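Local coordinates for protein dimethylsulfoniopropionate lyase (Roseovarius nubinhibens, PDB 4B29) that probably cleaves dimethylsulfoniopropionate to release dimethyl sulfide, using a cupin fold that binds a zinc ion, at residues A[49-60]-A[124-134]. Sequence-based numbering, arbitrary orientation.
Sequences ATWPEDLRWADR and SGHFLTQSLRV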
loop_
_atom_site.group_PDB
_atom_site.type_symbol
_atom_site.label_atom_id
_atom_site.label_comp_id
_atom_site.label_asym_id
_atom_site.label_seq_id
_atom_site.Cartn_x
_atom_site.Cartn_y
_atom_site.Cartn_z
ATOM N N ALA A 49 1.172 7.363 13.829
ATOM C CA ALA A 49 -0.282 7.299 14.204
ATOM C C ALA A 49 -0.516 6.228 15.237
ATOM O O ALA A 49 0.099 5.153 15.167
ATOM C CB ALA A 49 -1.124 7.009 12.956
ATOM N N THR A 50 -1.436 6.492 16.176
ATOM C CA THR A 50 -1.869 5.450 17.086
ATOM C C THR A 50 -2.813 4.508 16.346
ATOM O O THR A 50 -3.647 4.948 15.538
ATOM C CB THR A 50 -2.620 6.128 18.267
ATOM O OG1 THR A 50 -1.684 7.007 18.898
ATOM C CG2 THR A 50 -3.057 5.093 19.299
ATOM N N TRP A 51 -2.734 3.210 16.627
ATOM C CA TRP A 51 -3.649 2.289 15.960
ATOM C C TRP A 51 -5.055 2.525 16.505
ATOM O O TRP A 51 -5.205 2.538 17.698
ATOM C CB TRP A 51 -3.250 0.855 16.282
ATOM C CG TRP A 51 -4.031 -0.160 15.450
ATOM C CD1 TRP A 51 -5.108 -0.898 15.870
ATOM C CD2 TRP A 51 -3.808 -0.497 14.093
ATOM N NE1 TRP A 51 -5.554 -1.694 14.846
ATOM C CE2 TRP A 51 -4.768 -1.488 13.742
ATOM C CE3 TRP A 51 -2.864 -0.091 13.125
ATOM C CZ2 TRP A 51 -4.835 -2.060 12.471
ATOM C CZ3 TRP A 51 -2.921 -0.693 11.846
ATOM C CH2 TRP A 51 -3.913 -1.656 11.533
ATOM N N PRO A 52 -6.045 2.702 15.620
ATOM C CA PRO A 52 -7.399 3.101 16.079
ATOM C C PRO A 52 -8.086 1.986 16.894
ATOM O O PRO A 52 -7.882 0.811 16.616
ATOM C CB PRO A 52 -8.148 3.383 14.774
ATOM C CG PRO A 52 -7.314 2.900 13.620
ATOM C CD PRO A 52 -5.901 2.637 14.150
ATOM N N GLU A 53 -8.876 2.367 17.892
ATOM C CA GLU A 53 -9.587 1.387 18.677
ATOM C C GLU A 53 -11.015 1.180 18.128
ATOM O O GLU A 53 -11.771 0.344 18.656
ATOM C CB GLU A 53 -9.590 1.805 20.167
ATOM C CG GLU A 53 -8.264 1.482 20.899
ATOM C CD GLU A 53 -7.802 0.009 20.741
ATOM O OE1 GLU A 53 -8.590 -0.919 21.047
ATOM O OE2 GLU A 53 -6.636 -0.217 20.312
ATOM N N ASP A 54 -11.375 1.893 17.059
ATOM C CA ASP A 54 -12.760 1.860 16.592
ATOM C C ASP A 54 -12.980 1.224 15.217
ATOM O O ASP A 54 -13.988 1.486 14.573
ATOM C CB ASP A 54 -13.349 3.266 16.623
ATOM C CG ASP A 54 -12.662 4.212 15.654
ATOM O OD1 ASP A 54 -11.674 3.813 14.972
ATOM O OD2 ASP A 54 -13.113 5.377 15.553
ATOM N N LEU A 55 -12.027 0.446 14.719
ATOM C CA LEU A 55 -12.164 -0.112 13.367
ATOM C C LEU A 55 -13.357 -1.082 13.331
ATOM O O LEU A 55 -13.500 -1.912 14.262
ATOM C CB LEU A 55 -10.881 -0.880 12.961
ATOM C CG LEU A 55 -9.675 0.021 12.667
ATOM C CD1 LEU A 55 -8.416 -0.857 12.878
ATOM C CD2 LEU A 55 -9.796 0.362 11.264
ATOM N N ARG A 56 -14.200 -0.895 12.326
ATOM C CA ARG A 56 -15.465 -1.677 12.177
ATOM C C ARG A 56 -15.488 -2.329 10.799
ATOM O O ARG A 56 -15.373 -1.650 9.780
ATOM C CB ARG A 56 -16.718 -0.716 12.129
ATOM C CG ARG A 56 -17.072 0.129 13.318
ATOM C CD ARG A 56 -17.194 -0.679 14.613
ATOM N NE ARG A 56 -17.042 0.242 15.755
ATOM C CZ ARG A 56 -16.326 -0.010 16.846
ATOM N NH1 ARG A 56 -15.700 -1.181 17.006
ATOM N NH2 ARG A 56 -16.277 0.910 17.803
ATOM N N TRP A 57 -15.788 -3.635 10.762
ATOM C CA TRP A 57 -16.037 -4.330 9.494
ATOM C C TRP A 57 -17.045 -3.605 8.623
ATOM O O TRP A 57 -18.144 -3.291 9.110
ATOM C CB TRP A 57 -16.557 -5.741 9.826
ATOM C CG TRP A 57 -17.012 -6.492 8.627
ATOM C CD1 TRP A 57 -18.331 -6.827 8.299
ATOM C CD2 TRP A 57 -16.188 -7.033 7.576
ATOM N NE1 TRP A 57 -18.351 -7.540 7.132
ATOM C CE2 TRP A 57 -17.055 -7.713 6.676
ATOM C CE3 TRP A 57 -14.779 -7.052 7.330
ATOM C CZ2 TRP A 57 -16.585 -8.390 5.525
ATOM C CZ3 TRP A 57 -14.302 -7.734 6.176
ATOM C CH2 TRP A 57 -15.202 -8.378 5.283
ATOM N N ALA A 58 -16.692 -3.287 7.376
ATOM C CA ALA A 58 -17.524 -2.461 6.498
ATOM C C ALA A 58 -18.472 -3.272 5.612
ATOM O O ALA A 58 -19.361 -2.683 4.964
ATOM C CB ALA A 58 -16.658 -1.595 5.567
ATOM N N ASP A 59 -18.175 -4.570 5.500
ATOM C CA ASP A 59 -18.792 -5.459 4.491
ATOM C C ASP A 59 -18.716 -4.900 3.061
ATOM O O ASP A 59 -19.685 -4.907 2.304
ATOM C CB ASP A 59 -20.238 -5.790 4.864
ATOM C CG ASP A 59 -20.630 -7.203 4.377
ATOM O OD1 ASP A 59 -20.140 -8.201 5.000
ATOM O OD2 ASP A 59 -21.454 -7.255 3.434
ATOM N N ARG A 60 -17.513 -4.453 2.689
ATOM C CA ARG A 60 -17.319 -3.927 1.357
ATOM C C ARG A 60 -17.037 -5.129 0.431
ATOM O O ARG A 60 -16.188 -5.943 0.789
ATOM C CB ARG A 60 -16.087 -2.989 1.399
ATOM C CG ARG A 60 -15.836 -2.356 0.021
ATOM C CD ARG A 60 -14.654 -1.381 0.023
ATOM N NE ARG A 60 -14.951 -0.473 1.105
ATOM C CZ ARG A 60 -15.625 0.664 0.974
ATOM N NH1 ARG A 60 -15.966 1.108 -0.230
ATOM N NH2 ARG A 60 -15.907 1.369 2.088
ATOM N N SER A 124 -13.037 4.709 3.711
ATOM C CA SER A 124 -13.655 3.754 2.748
ATOM C C SER A 124 -12.887 2.420 2.687
ATOM O O SER A 124 -12.769 1.791 1.610
ATOM C CB SER A 124 -13.895 4.352 1.370
ATOM O OG SER A 124 -12.874 5.148 0.919
ATOM N N GLY A 125 -12.390 2.022 3.837
ATOM C CA GLY A 125 -11.634 0.777 3.979
ATOM C C GLY A 125 -12.544 -0.442 4.055
ATOM O O GLY A 125 -13.792 -0.344 4.186
ATOM N N HIS A 126 -11.946 -1.625 3.996
ATOM C CA HIS A 126 -12.688 -2.824 4.390
ATOM C C HIS A 126 -13.013 -2.800 5.886
ATOM O O HIS A 126 -13.963 -3.490 6.323
ATOM C CB HIS A 126 -11.852 -4.062 4.029
ATOM C CG HIS A 126 -11.889 -4.332 2.570
ATOM N ND1 HIS A 126 -12.962 -4.973 1.977
ATOM C CD2 HIS A 126 -11.082 -3.931 1.562
ATOM C CE1 HIS A 126 -12.780 -4.999 0.668
ATOM N NE2 HIS A 126 -11.649 -4.372 0.391
ATOM N N PHE A 127 -12.257 -2.021 6.668
ATOM C CA PHE A 127 -12.663 -1.703 8.013
ATOM C C PHE A 127 -12.733 -0.198 8.092
ATOM O O PHE A 127 -11.876 0.500 7.565
ATOM C CB PHE A 127 -11.626 -2.216 9.004
ATOM C CG PHE A 127 -11.521 -3.724 8.960
ATOM C CD1 PHE A 127 -10.647 -4.340 8.057
ATOM C CD2 PHE A 127 -12.316 -4.499 9.791
ATOM C CE1 PHE A 127 -10.589 -5.761 7.984
ATOM C CE2 PHE A 127 -12.239 -5.926 9.751
ATOM C CZ PHE A 127 -11.379 -6.531 8.850
ATOM N N LEU A 128 -13.833 0.300 8.657
ATOM C CA LEU A 128 -14.065 1.758 8.685
ATOM C C LEU A 128 -13.485 2.387 9.931
ATOM O O LEU A 128 -13.611 1.865 11.067
ATOM C CB LEU A 128 -15.599 2.051 8.645
ATOM C CG LEU A 128 -16.364 1.512 7.431
ATOM C CD1 LEU A 128 -17.856 1.992 7.511
ATOM C CD2 LEU A 128 -15.736 1.896 6.007
ATOM N N THR A 129 -12.824 3.540 9.706
ATOM C CA THR A 129 -12.374 4.408 10.795
ATOM C C THR A 129 -12.106 5.774 10.161
ATOM O O THR A 129 -11.829 5.884 8.956
ATOM C CB THR A 129 -11.098 3.901 11.492
ATOM O OG1 THR A 129 -10.737 4.795 12.557
ATOM C CG2 THR A 129 -9.933 3.788 10.462
ATOM N N GLN A 130 -12.167 6.815 11.001
ATOM C CA GLN A 130 -11.763 8.151 10.571
ATOM C C GLN A 130 -10.424 8.535 11.215
ATOM O O GLN A 130 -9.954 9.639 10.955
ATOM C CB GLN A 130 -12.834 9.173 11.021
ATOM C CG GLN A 130 -14.106 9.073 10.132
ATOM C CD GLN A 130 -13.930 9.603 8.731
ATOM O OE1 GLN A 130 -13.049 10.449 8.462
ATOM N NE2 GLN A 130 -14.804 9.165 7.806
ATOM N N SER A 131 -9.834 7.632 12.016
ATOM C CA SER A 131 -8.618 7.985 12.801
ATOM C C SER A 131 -7.336 7.748 12.016
ATOM O O SER A 131 -6.287 8.391 12.307
ATOM C CB SER A 131 -8.558 7.192 14.097
ATOM O OG SER A 131 -9.687 7.559 14.908
ATOM N N LEU A 132 -7.428 6.923 10.984
ATOM C CA LEU A 132 -6.227 6.580 10.227
ATOM C C LEU A 132 -6.683 6.126 8.851
ATOM O O LEU A 132 -7.869 5.838 8.665
ATOM C CB LEU A 132 -5.577 5.402 10.937
ATOM C CG LEU A 132 -4.180 4.985 10.430
ATOM C CD1 LEU A 132 -3.214 6.240 10.182
ATOM C CD2 LEU A 132 -3.643 3.983 11.454
ATOM N N ARG A 133 -5.754 6.088 7.898
ATOM C CA ARG A 133 -6.041 5.415 6.647
ATOM C C ARG A 133 -4.845 4.509 6.351
ATOM O O ARG A 133 -3.685 4.939 6.520
ATOM C CB ARG A 133 -6.246 6.455 5.568
ATOM C CG ARG A 133 -6.524 5.917 4.228
ATOM C CD ARG A 133 -6.770 7.108 3.275
ATOM N NE ARG A 133 -7.354 6.680 2.013
ATOM C CZ ARG A 133 -6.798 6.804 0.815
ATOM N NH1 ARG A 133 -5.574 7.290 0.663
ATOM N NH2 ARG A 133 -7.463 6.413 -0.240
ATOM N N VAL A 134 -5.152 3.270 5.974
ATOM C CA VAL A 134 -4.115 2.258 5.702
ATOM C C VAL A 134 -4.408 1.725 4.303
ATOM O O VAL A 134 -5.476 1.166 4.047
ATOM C CB VAL A 134 -4.205 1.092 6.689
ATOM C CG1 VAL A 134 -3.094 0.059 6.333
ATOM C CG2 VAL A 134 -4.018 1.539 8.110
HETATM O O HOH W 1 -4.899 7.134 14.937
HETATM O O HOH W 2 -12.903 7.080 13.732
HETATM O O HOH W 3 -15.225 -5.072 4.271
#
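At chi1 173° the Trp57 ring swings away from its own backbone N, and at chi1 -63° the Phe127 ring sits beside its own N; both rings end up on the same face of a short antiparallel strand pair. This pair, 56-57 with 127-128, forms the edge of the larger sheet of the cupin fold. The edge of the Trp57 six-membered ring points at the face of Phe127 in an offset edge-to-face stack, planes 65° apart. Helix 24-41 touches both aromatic side chains. Arg56 and Leu128 form the hydrogen-bonded pair: Leu128 N to Arg56 O is 2.7 Å, and Arg56 N reaches a lone pair of Leu128 O at 3.1 Å. Ala58 N extends the pairing to His126 O. Beyond it, the Arg60 guanidinium lies with one face over Ser124 O and gives two weak hydrogen bonds, from NE and NH2, to Gly125 O. At the other end, Leu55 CD2 rests on Thr129 CG2 at 3.5 Å, and Pro52 CD meets Leu132 CD2 at 3.8 Å. Water 1 bridges Thr50 O and Ser131 O. Thr129 OG1 has two roles. It accepts from Ser131 N in an ST turn, and it donates to the syn side of Asp54 OD1 at 2.8 Å.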